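UTP--glucose-1-phosphate uridylyltransferase YngB (Bacillus subtilis, PDB 7O2N) catalyses the formation of UDP-glucose from glucose 1-phosphate and UTP, a step toward the glucolipids and glucosylated wall teichoic acid of the cell envelope. Local coordinates at residues 39-51 and 129-143. Residues are numbered along the deposited sequence; the frame is centred on the assembly and turned at random.
Sequences QYIVEEAAESGIE and LLGDDIMVSETPALR
One face of the Tyr40 ring carries Ile134: the methyl CD1 lies 3.9 Å from the ring centroid, 18° off the normal, a CH-pi contact shifted toward the CG and CD2 side. Lys35 makes a cation-pi contact with the same ring, and the hydroxyl OH is tied to the backbone N of Val33. The ring gets there because CG stands anti to the carbonyl carbon (chi1 -71°), which swings it off helix 37-47 toward strand 133-136. Replacing Tyr40 by alanine is likely to open a gap beneath the Ile134 methyl and leave Lys35 and Val33 N without their ring and hydroxyl partners. The next residue, Ile41, sends CG2 against CB of Leu129, 3.8 Å away, while its CD1 rests on CA of Gly131. Leu129 CD1 continues the apolar seam to Ala45 CB.

The carboxylate of Glu44 reaches over on an extended chain, its CG anti to the backbone N. OE2 takes a weak bond from Leu142 N (3.2 Å, 127°) and a salt bridge from Arg206 on strand 206-210. Beside it, Ser48 OG accepts a weak bond from Arg143 N at 2.7 Å and packs against CB of Leu142, whose CD2 meets Ile50 CG1 at 3.8 Å. Pro140 places its CG 4.0 Å from CB of Glu47, and the guanidinium of Arg143 pairs with Asp147.

This packing joins one side of helix 37-47, closed at Gly49 by a Schellman motif, to the chain that runs from strand 125-129 through strand 133-136 into helix 141-152 in the GT-A-type nucleotidyltransferase core. Arg206, shared with Asp133, probably offsets the repulsion between the Glu44 and Asp133 carboxylates and favours their anionic forms, with the weak Leu142 N bond adding to the support of Glu44.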
ATOM      1  N   GLN A  39     -10.103  -4.551   4.736  1.00 40.43           N
ATOM      2  CA  GLN A  39     -10.297  -4.943   6.121  1.00 43.82           C
ATOM      3  C   GLN A  39     -11.192  -3.939   6.829  1.00 48.24           C
ATOM      4  O   GLN A  39     -11.948  -4.317   7.723  1.00 53.68           O
ATOM      5  CB  GLN A  39      -8.994  -5.046   6.906  1.00 43.94           C
ATOM      6  CG  GLN A  39      -9.185  -5.574   8.325  1.00 40.27           C
ATOM      7  CD  GLN A  39      -7.845  -5.687   9.013  1.00 45.99           C
ATOM      8  OE1 GLN A  39      -6.826  -6.029   8.414  1.00 49.12           O
ATOM      9  NE2 GLN A  39      -7.808  -5.322  10.277  1.00 44.88           N
ATOM     10  N   TYR A  40     -11.083  -2.662   6.440  1.00 45.80           N
ATOM     11  CA  TYR A  40     -11.940  -1.646   7.034  1.00 43.00           C
ATOM     12  C   TYR A  40     -13.399  -2.020   6.776  1.00 40.10           C
ATOM     13  O   TYR A  40     -14.224  -1.880   7.663  1.00 39.22           O
ATOM     14  CB  TYR A  40     -11.566  -0.228   6.579  1.00 43.32           C
ATOM     15  CG  TYR A  40     -10.269   0.348   7.108  1.00 44.70           C
ATOM     16  CD1 TYR A  40     -10.222   1.072   8.290  1.00 44.38           C
ATOM     17  CD2 TYR A  40      -9.091   0.214   6.396  1.00 44.66           C
ATOM     18  CE1 TYR A  40      -9.039   1.603   8.774  1.00 45.68           C
ATOM     19  CE2 TYR A  40      -7.904   0.759   6.845  1.00 47.69           C
ATOM     20  CZ  TYR A  40      -7.875   1.450   8.041  1.00 50.77           C
ATOM     21  OH  TYR A  40      -6.687   1.970   8.476  1.00 57.33           O
ATOM     22  N   ILE A  41     -13.695  -2.528   5.572  1.00 45.24           N
ATOM     23  CA  ILE A  41     -15.064  -2.802   5.171  1.00 49.44           C
ATOM     24  C   ILE A  41     -15.612  -3.976   5.972  1.00 53.57           C
ATOM     25  O   ILE A  41     -16.721  -3.890   6.502  1.00 56.00           O
ATOM     26  CB  ILE A  41     -15.186  -3.084   3.670  1.00 49.36           C
ATOM     27  CG1 ILE A  41     -14.452  -2.039   2.828  1.00 62.96           C
ATOM     28  CG2 ILE A  41     -16.656  -3.174   3.320  1.00 48.08           C
ATOM     29  CD1 ILE A  41     -14.405  -2.348   1.349  1.00 66.40           C
ATOM     30  N   VAL A  42     -14.828  -5.057   6.059  1.00 49.75           N
ATOM     31  CA  VAL A  42     -15.210  -6.198   6.877  1.00 51.66           C
ATOM     32  C   VAL A  42     -15.386  -5.789   8.345  1.00 53.47           C
ATOM     33  O   VAL A  42     -16.248  -6.324   9.031  1.00 53.15           O
ATOM     34  CB  VAL A  42     -14.223  -7.371   6.729  1.00 53.00           C
ATOM     35  CG1 VAL A  42     -14.515  -8.486   7.731  1.00 52.28           C
ATOM     36  CG2 VAL A  42     -14.257  -7.909   5.310  1.00 50.26           C
ATOM     37  N   GLU A  43     -14.568  -4.843   8.826  1.00 51.09           N
ATOM     38  CA  GLU A  43     -14.672  -4.353  10.192  1.00 46.42           C
ATOM     39  C   GLU A  43     -15.972  -3.591  10.414  1.00 44.26           C
ATOM     40  O   GLU A  43     -16.678  -3.845  11.371  1.00 44.29           O
ATOM     41  CB  GLU A  43     -13.425  -3.576  10.562  1.00 43.81           C
ATOM     42  CG  GLU A  43     -12.350  -4.522  11.069  1.00 49.57           C
ATOM     43  CD  GLU A  43     -10.974  -3.906  11.185  1.00 61.11           C
ATOM     44  OE1 GLU A  43     -10.808  -2.745  10.770  1.00 73.07           O
ATOM     45  OE2 GLU A  43     -10.069  -4.576  11.688  1.00 70.46           O
ATOM     46  N   GLU A  44     -16.321  -2.697   9.494  1.00 54.72           N
ATOM     47  CA  GLU A  44     -17.618  -2.047   9.552  1.00 54.11           C
ATOM     48  C   GLU A  44     -18.698  -3.110   9.743  1.00 52.38           C
ATOM     49  O   GLU A  44     -19.416  -3.083  10.740  1.00 57.25           O
ATOM     50  CB  GLU A  44     -17.862  -1.192   8.311  1.00 49.30           C
ATOM     51  CG  GLU A  44     -18.920  -0.131   8.537  1.00 54.54           C
ATOM     52  CD  GLU A  44     -19.237   0.727   7.321  1.00 65.67           C
ATOM     53  OE1 GLU A  44     -18.304   1.364   6.748  1.00 71.27           O
ATOM     54  OE2 GLU A  44     -20.416   0.784   6.954  1.00 64.50           O
ATOM     55  N   ALA A  45     -18.744  -4.065   8.809  1.00 52.71           N
ATOM     56  CA  ALA A  45     -19.773  -5.092   8.771  1.00 59.01           C
ATOM     57  C   ALA A  45     -19.787  -5.911  10.063  1.00 57.78           C
ATOM     58  O   ALA A  45     -20.849  -6.128  10.645  1.00 46.72           O
ATOM     59  CB  ALA A  45     -19.604  -5.973   7.555  1.00 60.27           C
ATOM     60  N   ALA A  46     -18.618  -6.368  10.516  1.00 52.68           N
ATOM     61  CA  ALA A  46     -18.571  -7.175  11.725  1.00 55.28           C
ATOM     62  C   ALA A  46     -19.214  -6.430  12.895  1.00 63.92           C
ATOM     63  O   ALA A  46     -20.121  -6.961  13.535  1.00 79.70           O
ATOM     64  CB  ALA A  46     -17.160  -7.620  12.033  1.00 51.87           C
ATOM     65  N   GLU A  47     -18.778  -5.189  13.157  1.00 64.07           N
ATOM     66  CA  GLU A  47     -19.273  -4.441  14.302  1.00 60.76           C
ATOM     67  C   GLU A  47     -20.724  -3.998  14.100  1.00 60.39           C
ATOM     68  O   GLU A  47     -21.388  -3.662  15.071  1.00 75.45           O
ATOM     69  CB  GLU A  47     -18.347  -3.278  14.628  1.00 61.01           C
ATOM     70  CG  GLU A  47     -16.931  -3.734  14.913  1.00 72.02           C
ATOM     71  CD  GLU A  47     -15.901  -2.625  14.774  1.00 83.63           C
ATOM     72  OE1 GLU A  47     -16.333  -1.450  14.611  1.00 84.27           O
ATOM     73  OE2 GLU A  47     -14.674  -2.930  14.819  1.00 77.88           O
ATOM     74  N   SER A  48     -21.212  -3.973  12.857  1.00 53.70           N
ATOM     75  CA  SER A  48     -22.623  -3.736  12.576  1.00 57.74           C
ATOM     76  C   SER A  48     -23.452  -4.984  12.895  1.00 57.51           C
ATOM     77  O   SER A  48     -24.673  -4.986  12.714  1.00 48.75           O
ATOM     78  CB  SER A  48     -22.856  -3.323  11.123  1.00 65.04           C
ATOM     79  OG  SER A  48     -22.571  -1.950  10.911  1.00 65.95           O
ATOM     80  N   GLY A  49     -22.764  -6.067  13.290  1.00 58.58           N
ATOM     81  CA  GLY A  49     -23.397  -7.344  13.584  1.00 63.26           C
ATOM     82  C   GLY A  49     -23.607  -8.260  12.373  1.00 65.84           C
ATOM     83  O   GLY A  49     -24.423  -9.169  12.440  1.00 70.01           O
ATOM     84  N   ILE A  50     -22.874  -8.050  11.271  1.00 64.79           N
ATOM     85  CA  ILE A  50     -22.923  -8.993  10.162  1.00 61.75           C
ATOM     86  C   ILE A  50     -22.052 -10.194  10.498  1.00 66.43           C
ATOM     87  O   ILE A  50     -20.945 -10.047  11.012  1.00 69.68           O
ATOM     88  CB  ILE A  50     -22.511  -8.349   8.824  1.00 52.82           C
ATOM     89  CG1 ILE A  50     -23.426  -7.175   8.473  1.00 47.05           C
ATOM     90  CG2 ILE A  50     -22.473  -9.385   7.706  1.00 46.08           C
ATOM     91  CD1 ILE A  50     -24.879  -7.517   8.543  1.00 49.53           C
ATOM     92  N   GLU A  51     -22.572 -11.391  10.205  1.00 71.20           N
ATOM     93  CA  GLU A  51     -21.854 -12.615  10.534  1.00 69.78           C
ATOM     94  C   GLU A  51     -21.300 -13.281   9.265  1.00 71.02           C
ATOM     95  O   GLU A  51     -20.332 -14.023   9.354  1.00 64.36           O
ATOM     96  CB  GLU A  51     -22.695 -13.496  11.462  1.00 64.47           C
ATOM     97  CG  GLU A  51     -24.199 -13.335  11.248  1.00 79.66           C
ATOM     98  CD  GLU A  51     -25.151 -14.089  12.168  1.00 98.67           C
ATOM     99  OE1 GLU A  51     -24.785 -14.328  13.344  1.00109.62           O
ATOM    100  OE2 GLU A  51     -26.280 -14.416  11.711  1.00 94.90           O
ATOM    101  N   LEU A 129     -21.997  -3.365   0.597  1.00 47.72           N
ATOM    102  CA  LEU A 129     -21.022  -2.329   0.919  1.00 47.84           C
ATOM    103  C   LEU A 129     -19.990  -2.263  -0.201  1.00 49.37           C
ATOM    104  O   LEU A 129     -19.089  -3.103  -0.232  1.00 52.62           O
ATOM    105  CB  LEU A 129     -20.289  -2.659   2.223  1.00 39.48           C
ATOM    106  CG  LEU A 129     -21.136  -3.147   3.389  1.00 41.61           C
ATOM    107  CD1 LEU A 129     -20.268  -3.899   4.387  1.00 43.71           C
ATOM    108  CD2 LEU A 129     -21.827  -1.984   4.076  1.00 42.20           C
ATOM    109  N   LEU A 130     -20.159  -1.309  -1.130  1.00 50.49           N
ATOM    110  CA  LEU A 130     -19.095  -0.894  -2.040  1.00 49.32           C
ATOM    111  C   LEU A 130     -17.992  -0.356  -1.150  1.00 50.15           C
ATOM    112  O   LEU A 130     -18.253   0.040  -0.011  1.00 65.42           O
ATOM    113  CB  LEU A 130     -19.587   0.227  -2.972  1.00 47.85           C
ATOM    114  CG  LEU A 130     -21.002   0.083  -3.550  1.00 48.85           C
ATOM    115  CD1 LEU A 130     -21.267   1.155  -4.591  1.00 46.87           C
ATOM    116  CD2 LEU A 130     -21.206  -1.308  -4.149  1.00 46.66           C
ATOM    117  N   GLY A 131     -16.763  -0.329  -1.636  1.00 49.35           N
ATOM    118  CA  GLY A 131     -15.758   0.057  -0.662  1.00 58.86           C
ATOM    119  C   GLY A 131     -15.120   1.399  -0.975  1.00 54.36           C
ATOM    120  O   GLY A 131     -13.914   1.441  -1.185  1.00 73.33           O
ATOM    121  N   ASP A 132     -15.908   2.476  -0.985  1.00 51.73           N
ATOM    122  CA  ASP A 132     -15.371   3.665  -1.626  1.00 65.83           C
ATOM    123  C   ASP A 132     -15.060   4.765  -0.618  1.00 68.69           C
ATOM    124  O   ASP A 132     -14.560   5.823  -0.992  1.00 81.59           O
ATOM    125  CB  ASP A 132     -16.059   4.064  -2.940  1.00 68.82           C
ATOM    126  CG  ASP A 132     -17.562   4.207  -2.865  1.00 77.83           C
ATOM    127  OD1 ASP A 132     -18.078   4.412  -1.739  1.00 85.39           O
ATOM    128  OD2 ASP A 132     -18.202   4.126  -3.945  1.00 83.54           O
ATOM    129  N   ASP A 133     -15.274   4.476   0.664  1.00 61.57           N
ATOM    130  CA  ASP A 133     -14.964   5.461   1.686  1.00 57.94           C
ATOM    131  C   ASP A 133     -14.761   4.744   3.017  1.00 53.65           C
ATOM    132  O   ASP A 133     -15.298   3.665   3.221  1.00 62.43           O
ATOM    133  CB  ASP A 133     -16.071   6.526   1.734  1.00 67.34           C
ATOM    134  CG  ASP A 133     -17.419   5.976   2.192  1.00 74.62           C
ATOM    135  OD1 ASP A 133     -17.483   5.530   3.348  1.00 77.39           O
ATOM    136  OD2 ASP A 133     -18.368   5.936   1.373  1.00 81.01           O
ATOM    137  N   ILE A 134     -14.028   5.354   3.944  1.00 48.60           N
ATOM    138  CA  ILE A 134     -14.060   4.858   5.312  1.00 48.94           C
ATOM    139  C   ILE A 134     -14.870   5.845   6.151  1.00 51.99           C
ATOM    140  O   ILE A 134     -14.767   7.047   5.956  1.00 58.96           O
ATOM    141  CB  ILE A 134     -12.629   4.595   5.835  1.00 45.87           C
ATOM    142  CG1 ILE A 134     -11.990   3.405   5.103  1.00 43.73           C
ATOM    143  CG2 ILE A 134     -12.561   4.471   7.355  1.00 36.18           C
ATOM    144  CD1 ILE A 134     -10.461   3.485   4.943  1.00 41.89           C
ATOM    145  N   MET A 135     -15.719   5.318   7.039  1.00 52.33           N
ATOM    146  CA  MET A 135     -16.519   6.098   7.967  1.00 49.86           C
ATOM    147  C   MET A 135     -15.992   5.856   9.377  1.00 58.21           C
ATOM    148  O   MET A 135     -15.847   4.713   9.811  1.00 70.47           O
ATOM    149  CB  MET A 135     -17.973   5.639   7.925  1.00 54.04           C
ATOM    150  CG  MET A 135     -18.702   6.050   6.672  1.00 64.15           C
ATOM    151  SD  MET A 135     -19.750   7.502   6.859  1.00 72.01           S
ATOM    152  CE  MET A 135     -18.804   8.368   8.105  1.00 70.10           C
ATOM    153  N   VAL A 136     -15.700   6.947  10.090  1.00 59.54           N
ATOM    154  CA  VAL A 136     -15.379   6.869  11.502  1.00 57.17           C
ATOM    155  C   VAL A 136     -16.579   7.410  12.267  1.00 54.55           C
ATOM    156  O   VAL A 136     -17.002   8.539  12.011  1.00 54.49           O
ATOM    157  CB  VAL A 136     -14.088   7.651  11.796  1.00 62.62           C
ATOM    158  CG1 VAL A 136     -13.557   7.366  13.194  1.00 63.22           C
ATOM    159  CG2 VAL A 136     -13.014   7.341  10.756  1.00 54.39           C
ATOM    160  N   SER A 137     -17.122   6.573  13.169  1.00 58.58           N
ATOM    161  CA  SER A 137     -18.464   6.743  13.714  1.00 64.20           C
ATOM    162  C   SER A 137     -18.557   6.175  15.127  1.00 64.25           C
ATOM    163  O   SER A 137     -17.874   5.214  15.444  1.00 75.44           O
ATOM    164  CB  SER A 137     -19.480   6.083  12.828  1.00 62.25           C
ATOM    165  OG  SER A 137     -19.392   6.600  11.521  1.00 69.77           O
ATOM    166  N   GLU A 138     -19.442   6.752  15.951  1.00 71.18           N
ATOM    167  CA  GLU A 138     -19.740   6.178  17.256  1.00 85.40           C
ATOM    168  C   GLU A 138     -20.552   4.901  17.041  1.00 81.77           C
ATOM    169  O   GLU A 138     -20.361   3.881  17.704  1.00 90.11           O
ATOM    170  CB  GLU A 138     -20.467   7.195  18.142  1.00 94.14           C
ATOM    171  CG  GLU A 138     -19.670   8.463  18.370  1.00104.32           C
ATOM    172  CD  GLU A 138     -20.316   9.418  19.355  1.00116.25           C
ATOM    173  OE1 GLU A 138     -19.657   9.769  20.350  1.00123.93           O
ATOM    174  OE2 GLU A 138     -21.474   9.816  19.120  1.00122.85           O
ATOM    175  N   THR A 139     -21.471   4.982  16.083  1.00 68.04           N
ATOM    176  CA  THR A 139     -22.263   3.872  15.607  1.00 62.72           C
ATOM    177  C   THR A 139     -21.799   3.517  14.189  1.00 69.08           C
ATOM    178  O   THR A 139     -21.922   4.327  13.262  1.00 69.31           O
ATOM    179  CB  THR A 139     -23.718   4.342  15.631  1.00 62.05           C
ATOM    180  OG1 THR A 139     -24.132   4.290  16.990  1.00 76.59           O
ATOM    181  CG2 THR A 139     -24.658   3.541  14.763  1.00 62.60           C
ATOM    182  N   PRO A 140     -21.291   2.284  13.950  1.00 62.94           N
ATOM    183  CA  PRO A 140     -20.796   1.904  12.628  1.00 63.25           C
ATOM    184  C   PRO A 140     -21.840   2.195  11.556  1.00 57.65           C
ATOM    185  O   PRO A 140     -23.032   1.929  11.741  1.00 51.09           O
ATOM    186  CB  PRO A 140     -20.568   0.392  12.755  1.00 72.68           C
ATOM    187  CG  PRO A 140     -20.327   0.169  14.226  1.00 64.67           C
ATOM    188  CD  PRO A 140     -21.219   1.177  14.917  1.00 66.31           C
ATOM    189  N   ALA A 141     -21.356   2.746  10.437  1.00 59.12           N
ATOM    190  CA  ALA A 141     -22.222   3.319   9.416  1.00 59.56           C
ATOM    191  C   ALA A 141     -23.365   2.372   9.055  1.00 60.85           C
ATOM    192  O   ALA A 141     -24.520   2.783   9.088  1.00 55.86           O
ATOM    193  CB  ALA A 141     -21.409   3.701   8.205  1.00 65.49           C
ATOM    194  N   LEU A 142     -23.036   1.114   8.708  1.00 58.19           N
ATOM    195  CA  LEU A 142     -24.033   0.157   8.238  1.00 56.26           C
ATOM    196  C   LEU A 142     -25.093  -0.119   9.305  1.00 57.45           C
ATOM    197  O   LEU A 142     -26.276  -0.180   8.969  1.00 48.60           O
ATOM    198  CB  LEU A 142     -23.348  -1.136   7.789  1.00 56.37           C
ATOM    199  CG  LEU A 142     -24.271  -2.296   7.427  1.00 54.29           C
ATOM    200  CD1 LEU A 142     -24.947  -2.030   6.090  1.00 52.94           C
ATOM    201  CD2 LEU A 142     -23.461  -3.587   7.370  1.00 53.80           C
ATOM    202  N   ARG A 143     -24.658  -0.278  10.570  1.00 57.76           N
ATOM    203  CA  ARG A 143     -25.560  -0.489  11.694  1.00 59.23           C
ATOM    204  C   ARG A 143     -26.705   0.516  11.648  1.00 60.49           C
ATOM    205  O   ARG A 143     -27.832   0.175  11.967  1.00 61.94           O
ATOM    206  CB  ARG A 143     -24.850  -0.211  13.020  1.00 60.86           C
ATOM    207  CG  ARG A 143     -25.708  -0.504  14.238  1.00 57.53           C
ATOM    208  CD  ARG A 143     -25.237  -1.840  14.754  1.00 76.67           C
ATOM    209  NE  ARG A 143     -26.132  -2.432  15.730  1.00 91.23           N
ATOM    210  CZ  ARG A 143     -27.408  -2.727  15.505  1.00 96.25           C
ATOM    211  NH1 ARG A 143     -27.957  -2.478  14.333  1.00 88.60           N
ATOM    212  NH2 ARG A 143     -28.124  -3.296  16.454  1.00113.00           N
TER